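Side-chain contacts in phosphodiesterase (Candida albicans, PDB 6CPU), which belongs to the phosphodiesterases of the HD superfamily, largely helical metalloproteins, and holds a zinc ion and a magnesium ion in its metal centre: residues Phe289-Leu293 and Gly294-Lys298; Val466-Pro469 and Leu470-Ala474; Leu409-Arg412 and Ser413-Ile416; Asp249-Leu253 and Asn254-Ala258. One frame throughout, in Å; residues are numbered along the deposited sequence.

How the contacts relate
All four contacts are local and sit at helix ends: contact 1 at the C-terminal end of helix 276-292, contacts 2, 3 and 4 at the N-terminal ends of helices 470-495, 411-421 and 253-264. Contacts 1 and 2 come nearest to one another, about 5 Å between nearest atoms without touching; contacts 2 and 4 are the farthest apart, about 33 Å between centres. Contact 2 approaches the metal centre through Arg468, whose side chain is about 11 Å from the zinc ion held by His278, His349, Asp350 and Asp462. In contact 3, the side chain of Ile415 is about 13 Å from both the zinc and the magnesium ion. Contact 4 precedes contact 1, their helices being consecutive.

Contact 1 of 4, residues Phe289-Leu293 and Gly294-Lys298; sequences FLIRL and GSLPK
Ile291 and Leu296 pack at the tight side of this helix end, where CG1 of Ile291 lies 3.8 Å from CB of Leu296 as the two side chains cross obliquely. The other branch of Ile291, CG2, lies anti to its backbone N (chi1 of CG1 is -72°) and reaches CG of Lys298 at 3.7 Å. Beside this pair, CD2 of Leu290 touches CB of Ser295 at 3.8 Å, and Thr339 of helix 336-348 packs against Leu290, Ser295 and Leu296.

Leu290 O is gripped by two donors: Ser295 N at 2.8 Å, nearly along the C=O axis although its N-H is bent to 133°, and Leu296 N at 3.2 Å from above the carbonyl plane. Ile291 O takes Gly294 N at 2.8 Å, also from above its plane.

The other side is looser. Here a water donates to both Ile291 O and Leu296 O, bridging helix and loop, and Gly294 is exposed. The polar ends turn elsewhere: Lys298 NZ forms a salt bridge with the carboxylate of Glu304, Arg292 NH1 bonds the main-chain O of Glu304, and Ser295 OG bonds Leu334 O. With its positive phi of 77° and the backbone bonds back into the last turn, Gly294 ends helix 276-292 in a Schellman motif.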
ATOM      1  N   PHE A 289      11.086  -5.397 -13.541  1.00 32.69           N
ATOM      2  CA  PHE A 289      12.091  -4.487 -14.102  1.00 32.03           C
ATOM      3  C   PHE A 289      13.490  -4.864 -13.636  1.00 34.39           C
ATOM      4  O   PHE A 289      14.409  -5.003 -14.448  1.00 36.26           O
ATOM      5  CB  PHE A 289      11.824  -3.013 -13.734  1.00 31.86           C
ATOM      6  CG  PHE A 289      10.532  -2.443 -14.287  1.00 31.11           C
ATOM      7  CD1 PHE A 289       9.853  -3.045 -15.335  1.00 30.17           C
ATOM      8  CD2 PHE A 289      10.018  -1.264 -13.758  1.00 30.10           C
ATOM      9  CE1 PHE A 289       8.682  -2.501 -15.835  1.00 31.09           C
ATOM     10  CE2 PHE A 289       8.852  -0.712 -14.258  1.00 29.20           C
ATOM     11  CZ  PHE A 289       8.179  -1.329 -15.289  1.00 30.16           C
ATOM     12  N   LEU A 290      13.649  -5.037 -12.329  1.00 33.02           N
ATOM     13  CA  LEU A 290      14.944  -5.341 -11.744  1.00 34.75           C
ATOM     14  C   LEU A 290      15.520  -6.693 -12.194  1.00 36.02           C
ATOM     15  O   LEU A 290      16.737  -6.825 -12.349  1.00 38.35           O
ATOM     16  CB  LEU A 290      14.856  -5.277 -10.224  1.00 35.36           C
ATOM     17  CG  LEU A 290      14.654  -3.856  -9.669  1.00 35.22           C
ATOM     18  CD1 LEU A 290      14.006  -3.884  -8.288  1.00 34.95           C
ATOM     19  CD2 LEU A 290      15.981  -3.108  -9.630  1.00 35.48           C
ATOM     20  N   ILE A 291      14.663  -7.687 -12.400  1.00 36.43           N
ATOM     21  CA  ILE A 291      15.125  -8.974 -12.928  1.00 38.28           C
ATOM     22  C   ILE A 291      15.625  -8.791 -14.358  1.00 40.08           C
ATOM     23  O   ILE A 291      16.757  -9.146 -14.676  1.00 39.54           O
ATOM     24  CB  ILE A 291      14.035 -10.056 -12.873  1.00 37.82           C
ATOM     25  CG1 ILE A 291      13.808 -10.482 -11.418  1.00 37.24           C
ATOM     26  CG2 ILE A 291      14.433 -11.271 -13.714  1.00 37.53           C
ATOM     27  CD1 ILE A 291      12.442 -11.069 -11.182  1.00 38.14           C
ATOM     28  N   ARG A 292      14.787  -8.202 -15.203  1.00 41.27           N
ATOM     29  CA  ARG A 292      15.131  -8.010 -16.606  1.00 45.14           C
ATOM     30  C   ARG A 292      16.328  -7.069 -16.816  1.00 44.93           C
ATOM     31  O   ARG A 292      16.960  -7.102 -17.871  1.00 47.84           O
ATOM     32  CB  ARG A 292      13.904  -7.546 -17.387  1.00 47.37           C
ATOM     33  CG  ARG A 292      12.812  -8.604 -17.442  1.00 51.16           C
ATOM     34  CD  ARG A 292      11.755  -8.255 -18.467  1.00 54.19           C
ATOM     35  NE  ARG A 292      10.561  -9.097 -18.370  1.00 58.16           N
ATOM     36  CZ  ARG A 292      10.445 -10.329 -18.866  1.00 58.86           C
ATOM     37  NH1 ARG A 292      11.458 -10.914 -19.499  1.00 59.88           N
ATOM     38  NH2 ARG A 292       9.301 -10.988 -18.717  1.00 61.12           N
ATOM     39  N   LEU A 293      16.645  -6.256 -15.808  1.00 42.01           N
ATOM     40  CA  LEU A 293      17.852  -5.418 -15.798  1.00 40.12           C
ATOM     41  C   LEU A 293      19.073  -6.138 -15.233  1.00 39.13           C
ATOM     42  O   LEU A 293      20.165  -5.570 -15.198  1.00 38.66           O
ATOM     43  CB  LEU A 293      17.603  -4.147 -14.968  1.00 41.13           C
ATOM     44  CG  LEU A 293      16.714  -3.100 -15.635  1.00 41.82           C
ATOM     45  CD1 LEU A 293      16.140  -2.127 -14.607  1.00 41.85           C
ATOM     46  CD2 LEU A 293      17.501  -2.353 -16.706  1.00 41.71           C
ATOM     47  N   GLY A 294      18.893  -7.365 -14.758  1.00 37.50           N
ATOM     48  CA  GLY A 294      19.989  -8.124 -14.180  1.00 37.42           C
ATOM     49  C   GLY A 294      20.378  -7.703 -12.780  1.00 38.37           C
ATOM     50  O   GLY A 294      21.426  -8.115 -12.288  1.00 39.09           O
ATOM     51  N   SER A 295      19.542  -6.889 -12.125  1.00 38.49           N
ATOM     52  CA  SER A 295      19.785  -6.503 -10.735  1.00 37.63           C
ATOM     53  C   SER A 295      19.341  -7.594  -9.769  1.00 35.73           C
ATOM     54  O   SER A 295      19.783  -7.626  -8.624  1.00 34.71           O
ATOM     55  CB  SER A 295      19.076  -5.192 -10.391  1.00 38.64           C
ATOM     56  OG  SER A 295      19.860  -4.084 -10.785  1.00 40.74           O
ATOM     57  N   LEU A 296      18.459  -8.471 -10.237  1.00 34.88           N
ATOM     58  CA  LEU A 296      18.113  -9.695  -9.527  1.00 34.49           C
ATOM     59  C   LEU A 296      18.185 -10.851 -10.510  1.00 34.12           C
ATOM     60  O   LEU A 296      17.782 -10.690 -11.659  1.00 35.26           O
ATOM     61  CB  LEU A 296      16.682  -9.632  -9.016  1.00 33.11           C
ATOM     62  CG  LEU A 296      16.331  -8.626  -7.924  1.00 32.49           C
ATOM     63  CD1 LEU A 296      14.826  -8.413  -7.932  1.00 31.60           C
ATOM     64  CD2 LEU A 296      16.815  -9.095  -6.568  1.00 32.18           C
ATOM     65  N   PRO A 297      18.626 -12.028 -10.047  1.00 35.42           N
ATOM     66  CA  PRO A 297      18.656 -13.193 -10.941  1.00 34.87           C
ATOM     67  C   PRO A 297      17.260 -13.723 -11.224  1.00 36.10           C
ATOM     68  O   PRO A 297      16.351 -13.570 -10.397  1.00 33.68           O
ATOM     69  CB  PRO A 297      19.461 -14.226 -10.151  1.00 35.66           C
ATOM     70  CG  PRO A 297      19.286 -13.849  -8.717  1.00 35.53           C
ATOM     71  CD  PRO A 297      19.024 -12.368  -8.670  1.00 34.69           C
ATOM     72  N   LYS A 298      17.088 -14.350 -12.384  1.00 34.14           N
ATOM     73  CA  LYS A 298      15.816 -14.962 -12.717  1.00 35.51           C
ATOM     74  C   LYS A 298      15.621 -16.171 -11.806  1.00 33.68           C
ATOM     75  O   LYS A 298      16.585 -16.676 -11.221  1.00 34.67           O
ATOM     76  CB  LYS A 298      15.775 -15.368 -14.191  1.00 37.83           C
ATOM     77  CG  LYS A 298      16.155 -14.236 -15.132  1.00 39.67           C
ATOM     78  CD  LYS A 298      15.729 -14.501 -16.561  1.00 43.17           C
ATOM     79  CE  LYS A 298      16.388 -13.491 -17.488  1.00 45.86           C
ATOM     80  NZ  LYS A 298      15.877 -13.563 -18.884  1.00 48.40           N
TER
HETATM   81  O   HOH W   1      18.443 -11.412 -14.239  1.00 39.74           O

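Contact 2 of 4, residues Val466-Pro469 and Leu470-Ala474; sequences VTRP and LRVSA
Ser473 turns OG anti to its backbone N (chi1 -172°), which carries the hydroxyl back over the preceding loop to 3.5 Å from CA of Val466; there it hydrogen-bonds Asn465 O, just before the segment. The CG1 methyl of Val472 meets CB of Arg468 at 4.1 Å, a light contact at the root of the arginine.

A bend at chi2 (-68°) turns the Arg468 chain away from the helix and toward Asp281 and Trp218. Its guanidinium is held there, beyond the two segments, by a salt bridge from NH2 to Asp281 and by bonds from NH1 to Trp218 O and Gln284 OE1, with a cation-pi contact to the ring of Trp218.

Pro469 is the N-cap residue of helix 470-495. Pro469 O receives Ser473 N at 3.0 Å in a nearly straight bond (163° at the hydrogen). CB of Ser473 rests 3.6 Å from Pro469 O and equally far from Arg468 O, filling the corner between the two carbonyls. CB of Val472 lies 3.7 Å from the same Pro469 O. Arg468 O is itself engaged by Asn561 ND2 of helix 552-569, while the Pro469 ring packs on Trp218 and Ser219.

The serine thus ties the loop to the first helical turn through both backbone N-H and hydroxyl. The salt bridge to Asp281 probably stabilises the charge of Arg468.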
ATOM      1  N   VAL A 466      -1.041   0.518 -17.920  1.00 32.64           N
ATOM      2  CA  VAL A 466      -1.130   0.519 -19.394  1.00 34.62           C
ATOM      3  C   VAL A 466      -0.095  -0.379 -20.085  1.00 35.25           C
ATOM      4  O   VAL A 466      -0.244  -0.652 -21.282  1.00 36.14           O
ATOM      5  CB  VAL A 466      -1.062   1.945 -20.002  1.00 33.41           C
ATOM      6  CG1 VAL A 466      -2.249   2.773 -19.532  1.00 34.03           C
ATOM      7  CG2 VAL A 466       0.257   2.632 -19.690  1.00 34.36           C
ATOM      8  N   THR A 467       0.945  -0.797 -19.354  1.00 33.34           N
ATOM      9  CA  THR A 467       1.984  -1.709 -19.854  1.00 33.52           C
ATOM     10  C   THR A 467       1.735  -3.198 -19.539  1.00 33.60           C
ATOM     11  O   THR A 467       2.495  -4.056 -19.986  1.00 34.62           O
ATOM     12  CB  THR A 467       3.388  -1.344 -19.324  1.00 34.09           C
ATOM     13  OG1 THR A 467       3.506  -1.687 -17.936  1.00 36.23           O
ATOM     14  CG2 THR A 467       3.690   0.140 -19.511  1.00 35.12           C
ATOM     15  N   ARG A 468       0.700  -3.502 -18.761  1.00 32.32           N
ATOM     16  CA  ARG A 468       0.298  -4.894 -18.548  1.00 33.07           C
ATOM     17  C   ARG A 468      -0.490  -5.364 -19.761  1.00 34.72           C
ATOM     18  O   ARG A 468      -1.106  -4.542 -20.448  1.00 33.34           O
ATOM     19  CB  ARG A 468      -0.618  -5.044 -17.331  1.00 32.70           C
ATOM     20  CG  ARG A 468      -0.048  -4.527 -16.014  1.00 30.66           C
ATOM     21  CD  ARG A 468       1.122  -5.343 -15.518  1.00 29.43           C
ATOM     22  NE  ARG A 468       1.455  -4.990 -14.131  1.00 29.05           N
ATOM     23  CZ  ARG A 468       2.420  -5.572 -13.418  1.00 29.18           C
ATOM     24  NH1 ARG A 468       3.166  -6.543 -13.946  1.00 27.23           N
ATOM     25  NH2 ARG A 468       2.652  -5.184 -12.163  1.00 28.04           N
ATOM     26  N   PRO A 469      -0.529  -6.686 -19.996  1.00 35.05           N
ATOM     27  CA  PRO A 469      -1.401  -7.209 -21.049  1.00 36.52           C
ATOM     28  C   PRO A 469      -2.852  -6.742 -20.935  1.00 37.89           C
ATOM     29  O   PRO A 469      -3.363  -6.494 -19.837  1.00 36.48           O
ATOM     30  CB  PRO A 469      -1.279  -8.723 -20.880  1.00 35.99           C
ATOM     31  CG  PRO A 469       0.119  -8.899 -20.396  1.00 36.93           C
ATOM     32  CD  PRO A 469       0.337  -7.741 -19.444  1.00 35.87           C
ATOM     33  N   LEU A 470      -3.498  -6.644 -22.089  1.00 37.65           N
ATOM     34  CA  LEU A 470      -4.775  -5.957 -22.250  1.00 37.58           C
ATOM     35  C   LEU A 470      -5.856  -6.271 -21.219  1.00 37.39           C
ATOM     36  O   LEU A 470      -6.483  -5.349 -20.698  1.00 37.65           O
ATOM     37  CB  LEU A 470      -5.322  -6.228 -23.661  1.00 39.53           C
ATOM     38  CG  LEU A 470      -6.580  -5.483 -24.108  1.00 41.13           C
ATOM     39  CD1 LEU A 470      -6.432  -3.975 -23.965  1.00 41.91           C
ATOM     40  CD2 LEU A 470      -6.897  -5.850 -25.554  1.00 41.85           C
ATOM     41  N   ARG A 471      -6.088  -7.551 -20.927  1.00 35.91           N
ATOM     42  CA  ARG A 471      -7.175  -7.930 -20.028  1.00 35.86           C
ATOM     43  C   ARG A 471      -6.950  -7.387 -18.609  1.00 34.54           C
ATOM     44  O   ARG A 471      -7.875  -6.859 -17.979  1.00 35.03           O
ATOM     45  CB  ARG A 471      -7.314  -9.449 -19.968  1.00 38.21           C
ATOM     46  CG  ARG A 471      -8.613  -9.939 -19.344  1.00 38.79           C
ATOM     47  CD  ARG A 471      -8.643 -11.462 -19.337  1.00 40.77           C
ATOM     48  NE  ARG A 471      -7.482 -11.976 -18.616  1.00 42.72           N
ATOM     49  CZ  ARG A 471      -7.371 -12.017 -17.289  1.00 43.87           C
ATOM     50  NH1 ARG A 471      -8.364 -11.605 -16.505  1.00 45.66           N
ATOM     51  NH2 ARG A 471      -6.259 -12.481 -16.742  1.00 44.74           N
ATOM     52  N   VAL A 472      -5.725  -7.536 -18.119  1.00 35.37           N
ATOM     53  CA  VAL A 472      -5.360  -7.060 -16.780  1.00 34.92           C
ATOM     54  C   VAL A 472      -5.371  -5.533 -16.760  1.00 34.71           C
ATOM     55  O   VAL A 472      -5.804  -4.923 -15.782  1.00 31.76           O
ATOM     56  CB  VAL A 472      -3.967  -7.576 -16.359  1.00 35.81           C
ATOM     57  CG1 VAL A 472      -3.513  -6.933 -15.048  1.00 35.96           C
ATOM     58  CG2 VAL A 472      -3.980  -9.095 -16.232  1.00 36.74           C
ATOM     59  N   SER A 473      -4.887  -4.927 -17.846  1.00 34.46           N
ATOM     60  CA  SER A 473      -4.837  -3.473 -17.965  1.00 33.44           C
ATOM     61  C   SER A 473      -6.228  -2.892 -17.869  1.00 33.23           C
ATOM     62  O   SER A 473      -6.429  -1.862 -17.228  1.00 31.99           O
ATOM     63  CB  SER A 473      -4.156  -3.064 -19.276  1.00 36.29           C
ATOM     64  OG  SER A 473      -3.929  -1.663 -19.345  1.00 36.77           O
ATOM     65  N   ALA A 474      -7.199  -3.563 -18.484  1.00 32.44           N
ATOM     66  CA  ALA A 474      -8.588  -3.122 -18.446  1.00 32.82           C
ATOM     67  C   ALA A 474      -9.207  -3.247 -17.057  1.00 32.07           C
ATOM     68  O   ALA A 474     -10.008  -2.406 -16.666  1.00 32.30           O
ATOM     69  CB  ALA A 474      -9.427  -3.909 -19.445  1.00 34.00           C
TER

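Contact 3 of 4, residues Leu409-Arg412 and Ser413-Ile416; sequences LTIR and SLII
Thr410 and Ser413 meet at the start of helix 411-421. Ser413 N donates to Thr410 OG1 at 3.1 Å, a nearly straight capping bond (166° at the hydrogen). The threonine hydroxyl is placed for it by chi1 62°, between its own backbone N and carbonyl carbon. A water accepts from Thr410 N and is hydrogen-bonded to Ser413 OG at 2.6 Å, closing a polar bridge beside the cap. CD1 of Leu409 covers CB of Ser413 at 3.6 Å.

Along the first turn, CG2 of Ile411 reaches CD1 of Ile415 at 3.7 Å, the two chains crossing; CD1 of Ile411 lies alongside CD2 of Leu414. Arg412, extended as far as NE, runs beside Ile416, whose CD1 sits 3.9 Å over the centre of one face of the guanidinium.

Farther out, Ile387 of helix 377-394 touches Arg412, Ile415 and Ile416. Helix 336-348 meets Ile411 and Ile415, and helix 446-462 receives Leu409 and Leu414.

The threonine side chain satisfies an N-H that has no preceding turn to serve it, while the CD1 methyl of Ile416 lays an apolar group over one face of the guanidinium.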
ATOM      1  N   LEU A 409      24.979   8.582   1.435  1.00 38.18           N
ATOM      2  CA  LEU A 409      23.542   8.561   1.135  1.00 38.16           C
ATOM      3  C   LEU A 409      22.901   7.304   1.725  1.00 36.97           C
ATOM      4  O   LEU A 409      23.275   6.178   1.377  1.00 35.73           O
ATOM      5  CB  LEU A 409      23.277   8.609  -0.373  1.00 38.31           C
ATOM      6  CG  LEU A 409      21.799   8.712  -0.787  1.00 38.14           C
ATOM      7  CD1 LEU A 409      21.211  10.046  -0.356  1.00 36.93           C
ATOM      8  CD2 LEU A 409      21.614   8.515  -2.285  1.00 38.83           C
ATOM      9  N   THR A 410      21.929   7.508   2.609  1.00 35.34           N
ATOM     10  CA  THR A 410      21.275   6.403   3.307  1.00 33.05           C
ATOM     11  C   THR A 410      20.117   5.842   2.499  1.00 30.89           C
ATOM     12  O   THR A 410      19.588   6.489   1.597  1.00 29.37           O
ATOM     13  CB  THR A 410      20.714   6.848   4.673  1.00 32.83           C
ATOM     14  OG1 THR A 410      19.718   7.861   4.467  1.00 31.18           O
ATOM     15  CG2 THR A 410      21.828   7.391   5.575  1.00 33.69           C
ATOM     16  N   ILE A 411      19.726   4.625   2.844  1.00 29.69           N
ATOM     17  CA  ILE A 411      18.571   3.994   2.228  1.00 28.60           C
ATOM     18  C   ILE A 411      17.297   4.743   2.636  1.00 26.34           C
ATOM     19  O   ILE A 411      16.381   4.853   1.845  1.00 27.22           O
ATOM     20  CB  ILE A 411      18.523   2.493   2.583  1.00 29.56           C
ATOM     21  CG1 ILE A 411      19.683   1.752   1.880  1.00 30.07           C
ATOM     22  CG2 ILE A 411      17.186   1.857   2.226  1.00 28.59           C
ATOM     23  CD1 ILE A 411      19.574   1.692   0.366  1.00 31.16           C
ATOM     24  N   ARG A 412      17.256   5.286   3.848  1.00 26.04           N
ATOM     25  CA  ARG A 412      16.178   6.214   4.233  1.00 25.54           C
ATOM     26  C   ARG A 412      16.001   7.317   3.182  1.00 24.64           C
ATOM     27  O   ARG A 412      14.915   7.502   2.626  1.00 25.06           O
ATOM     28  CB  ARG A 412      16.443   6.807   5.632  1.00 26.08           C
ATOM     29  CG  ARG A 412      15.410   7.835   6.072  1.00 26.63           C
ATOM     30  CD  ARG A 412      15.582   8.311   7.493  1.00 27.30           C
ATOM     31  NE  ARG A 412      14.713   9.461   7.749  1.00 28.71           N
ATOM     32  CZ  ARG A 412      14.986  10.723   7.416  1.00 29.50           C
ATOM     33  NH1 ARG A 412      16.124  11.036   6.805  1.00 29.00           N
ATOM     34  NH2 ARG A 412      14.110  11.683   7.700  1.00 30.36           N
ATOM     35  N   SER A 413      17.085   8.029   2.880  1.00 25.34           N
ATOM     36  CA  SER A 413      17.056   9.116   1.894  1.00 24.97           C
ATOM     37  C   SER A 413      16.697   8.644   0.495  1.00 24.75           C
ATOM     38  O   SER A 413      15.997   9.340  -0.231  1.00 25.54           O
ATOM     39  CB  SER A 413      18.408   9.849   1.864  1.00 26.85           C
ATOM     40  OG  SER A 413      18.629  10.516   3.086  1.00 27.25           O
ATOM     41  N   LEU A 414      17.171   7.457   0.115  1.00 25.89           N
ATOM     42  CA  LEU A 414      16.852   6.903  -1.198  1.00 26.41           C
ATOM     43  C   LEU A 414      15.372   6.556  -1.292  1.00 24.77           C
ATOM     44  O   LEU A 414      14.738   6.825  -2.308  1.00 27.28           O
ATOM     45  CB  LEU A 414      17.705   5.668  -1.489  1.00 28.42           C
ATOM     46  CG  LEU A 414      17.451   4.947  -2.820  1.00 30.55           C
ATOM     47  CD1 LEU A 414      17.543   5.897  -4.000  1.00 30.64           C
ATOM     48  CD2 LEU A 414      18.438   3.792  -2.970  1.00 31.02           C
ATOM     49  N   ILE A 415      14.828   5.973  -0.224  1.00 23.84           N
ATOM     50  CA  ILE A 415      13.400   5.635  -0.191  1.00 22.60           C
ATOM     51  C   ILE A 415      12.536   6.900  -0.303  1.00 21.94           C
ATOM     52  O   ILE A 415      11.550   6.914  -1.060  1.00 22.08           O
ATOM     53  CB  ILE A 415      13.050   4.804   1.062  1.00 22.56           C
ATOM     54  CG1 ILE A 415      13.658   3.401   0.935  1.00 22.97           C
ATOM     55  CG2 ILE A 415      11.533   4.724   1.237  1.00 21.84           C
ATOM     56  CD1 ILE A 415      13.578   2.545   2.181  1.00 23.20           C
ATOM     57  N   ILE A 416      12.899   7.954   0.436  1.00 21.94           N
ATOM     58  CA  ILE A 416      12.174   9.234   0.383  1.00 22.99           C
ATOM     59  C   ILE A 416      12.197   9.793  -1.034  1.00 23.33           C
ATOM     60  O   ILE A 416      11.167  10.184  -1.593  1.00 21.86           O
ATOM     61  CB  ILE A 416      12.770  10.272   1.362  1.00 23.61           C
ATOM     62  CG1 ILE A 416      12.513   9.821   2.811  1.00 23.20           C
ATOM     63  CG2 ILE A 416      12.202  11.665   1.086  1.00 23.45           C
ATOM     64  CD1 ILE A 416      13.326  10.561   3.848  1.00 23.59           C
TER
HETATM   65  O   HOH W   2      21.189  10.318   3.473  1.00 32.82           O

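Contact 4 of 4, residues Asp249-Leu253 and Asn254-Ala258; sequences DNIPL and NELLA
Ile251 packs on the first helical turn through its CG2 methyl: with CG1 beside the backbone N (chi1 -65°), CG2 is the branch turned to the helix. This methyl meets CG of Glu255 at 3.5 Å, the two side chains crossing at about a right angle, and touches CG of Leu256 at 3.8 Å. Within the same first turn, CD1 of Leu253 and CD1 of Leu257 come within 3.6 Å as their chains cross. Tyr235 of helix 227-242 packs on Leu253 and Leu256, and Phe196 on Leu257.

Among polar atoms, OE1 of Glu255 lies beside the proline ring, 3.5 Å from CD of Pro252. The same carboxylate uses OE2 for a salt bridge to Arg188 of helix 177-193. Asn254 is occupied outside the segments too: its OD1 accepts from Phe196 N and its ND2 donates to Ile194 O, so the amide is fixed at both ends.

The backbone bonds are regular. Pro252 is the N-cap residue of helix 253-264; Pro252 O accepts from Leu256 N at 3.1 Å, almost straight (173° at the hydrogen), and Leu253 O accepts from Leu257 N at 2.9 Å.

The methylenes of Glu255 serve as apolar surface for Ile251 while its carboxylate pairs with an arginine. That negative group, near the N-terminal end of the helix, would probably interact favourably with the helix dipole as well as with Arg188.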
ATOM      1  N   ASP A 249      22.018  -9.991   7.054  1.00 51.00           N
ATOM      2  CA  ASP A 249      21.410 -11.193   7.626  1.00 51.89           C
ATOM      3  C   ASP A 249      20.029 -11.451   7.021  1.00 50.97           C
ATOM      4  O   ASP A 249      19.230 -10.531   6.885  1.00 48.39           O
ATOM      5  CB  ASP A 249      21.288 -11.061   9.148  1.00 53.48           C
ATOM      6  CG  ASP A 249      22.645 -11.071   9.854  1.00 56.47           C
ATOM      7  OD1 ASP A 249      23.474 -11.948   9.542  1.00 55.14           O
ATOM      8  OD2 ASP A 249      22.876 -10.207  10.732  1.00 59.20           O
ATOM      9  N   ASN A 250      19.761 -12.701   6.642  1.00 50.93           N
ATOM     10  CA  ASN A 250      18.422 -13.090   6.190  1.00 49.33           C
ATOM     11  C   ASN A 250      17.425 -12.984   7.342  1.00 46.17           C
ATOM     12  O   ASN A 250      17.767 -13.198   8.501  1.00 47.20           O
ATOM     13  CB  ASN A 250      18.416 -14.509   5.610  1.00 50.00           C
ATOM     14  CG  ASN A 250      19.062 -14.584   4.235  1.00 51.95           C
ATOM     15  OD1 ASN A 250      19.031 -13.622   3.465  1.00 51.44           O
ATOM     16  ND2 ASN A 250      19.638 -15.737   3.914  1.00 52.38           N
ATOM     17  N   ILE A 251      16.190 -12.635   7.008  1.00 42.53           N
ATOM     18  CA  ILE A 251      15.169 -12.365   8.000  1.00 38.76           C
ATOM     19  C   ILE A 251      14.157 -13.503   7.904  1.00 37.24           C
ATOM     20  O   ILE A 251      13.662 -13.774   6.817  1.00 37.37           O
ATOM     21  CB  ILE A 251      14.531 -10.987   7.730  1.00 39.02           C
ATOM     22  CG1 ILE A 251      15.590  -9.895   7.940  1.00 40.04           C
ATOM     23  CG2 ILE A 251      13.340 -10.744   8.638  1.00 36.77           C
ATOM     24  CD1 ILE A 251      15.153  -8.505   7.531  1.00 40.73           C
ATOM     25  N   PRO A 252      13.858 -14.179   9.035  1.00 34.73           N
ATOM     26  CA  PRO A 252      12.954 -15.334   9.029  1.00 34.52           C
ATOM     27  C   PRO A 252      11.555 -15.011   8.487  1.00 31.60           C
ATOM     28  O   PRO A 252      11.119 -13.869   8.558  1.00 30.77           O
ATOM     29  CB  PRO A 252      12.851 -15.735  10.509  1.00 35.53           C
ATOM     30  CG  PRO A 252      13.887 -14.961  11.241  1.00 36.90           C
ATOM     31  CD  PRO A 252      14.253 -13.783  10.400  1.00 37.56           C
ATOM     32  N   LEU A 253      10.883 -16.026   7.959  1.00 30.92           N
ATOM     33  CA  LEU A 253       9.494 -15.921   7.487  1.00 29.74           C
ATOM     34  C   LEU A 253       8.587 -15.103   8.417  1.00 28.37           C
ATOM     35  O   LEU A 253       7.912 -14.192   7.965  1.00 27.45           O
ATOM     36  CB  LEU A 253       8.896 -17.319   7.314  1.00 30.58           C
ATOM     37  CG  LEU A 253       7.385 -17.456   7.083  1.00 31.75           C
ATOM     38  CD1 LEU A 253       6.956 -16.816   5.771  1.00 32.64           C
ATOM     39  CD2 LEU A 253       6.987 -18.922   7.094  1.00 33.60           C
ATOM     40  N   ASN A 254       8.547 -15.452   9.700  1.00 27.20           N
ATOM     41  CA  ASN A 254       7.604 -14.804  10.623  1.00 27.64           C
ATOM     42  C   ASN A 254       7.850 -13.312  10.804  1.00 26.43           C
ATOM     43  O   ASN A 254       6.901 -12.539  10.941  1.00 24.94           O
ATOM     44  CB  ASN A 254       7.604 -15.466  12.003  1.00 26.86           C
ATOM     45  CG  ASN A 254       6.329 -15.172  12.777  1.00 26.98           C
ATOM     46  OD1 ASN A 254       5.225 -15.329  12.253  1.00 26.74           O
ATOM     47  ND2 ASN A 254       6.469 -14.747  14.018  1.00 27.28           N
ATOM     48  N   GLU A 255       9.123 -12.931  10.834  1.00 27.18           N
ATOM     49  CA  GLU A 255       9.531 -11.540  10.990  1.00 27.55           C
ATOM     50  C   GLU A 255       9.167 -10.704   9.764  1.00 26.52           C
ATOM     51  O   GLU A 255       8.675  -9.587   9.897  1.00 25.19           O
ATOM     52  CB  GLU A 255      11.034 -11.495  11.224  1.00 31.05           C
ATOM     53  CG  GLU A 255      11.598 -10.152  11.630  1.00 34.19           C
ATOM     54  CD  GLU A 255      13.036 -10.276  12.115  1.00 35.98           C
ATOM     55  OE1 GLU A 255      13.397 -11.332  12.683  1.00 39.27           O
ATOM     56  OE2 GLU A 255      13.807  -9.322  11.907  1.00 39.72           O
ATOM     57  N   LEU A 256       9.416 -11.244   8.574  1.00 25.21           N
ATOM     58  CA  LEU A 256       8.993 -10.571   7.337  1.00 24.93           C
ATOM     59  C   LEU A 256       7.481 -10.463   7.236  1.00 23.20           C
ATOM     60  O   LEU A 256       6.963  -9.405   6.893  1.00 21.71           O
ATOM     61  CB  LEU A 256       9.540 -11.267   6.093  1.00 26.27           C
ATOM     62  CG  LEU A 256      10.972 -10.938   5.702  1.00 28.43           C
ATOM     63  CD1 LEU A 256      11.336 -11.681   4.423  1.00 28.89           C
ATOM     64  CD2 LEU A 256      11.180  -9.438   5.528  1.00 29.17           C
ATOM     65  N   LEU A 257       6.766 -11.538   7.557  1.00 21.96           N
ATOM     66  CA  LEU A 257       5.303 -11.474   7.559  1.00 21.57           C
ATOM     67  C   LEU A 257       4.764 -10.420   8.531  1.00 20.45           C
ATOM     68  O   LEU A 257       3.827  -9.699   8.197  1.00 18.71           O
ATOM     69  CB  LEU A 257       4.682 -12.837   7.848  1.00 22.00           C
ATOM     70  CG  LEU A 257       4.811 -13.928   6.774  1.00 22.26           C
ATOM     71  CD1 LEU A 257       4.090 -15.195   7.221  1.00 22.94           C
ATOM     72  CD2 LEU A 257       4.282 -13.493   5.421  1.00 23.37           C
ATOM     73  N   ALA A 258       5.336 -10.317   9.733  1.00 19.80           N
ATOM     74  CA  ALA A 258       4.879  -9.293  10.679  1.00 19.99           C
ATOM     75  C   ALA A 258       4.992  -7.884  10.067  1.00 19.54           C
ATOM     76  O   ALA A 258       4.069  -7.071  10.159  1.00 20.05           O
ATOM     77  CB  ALA A 258       5.668  -9.371  11.991  1.00 20.49           C
TER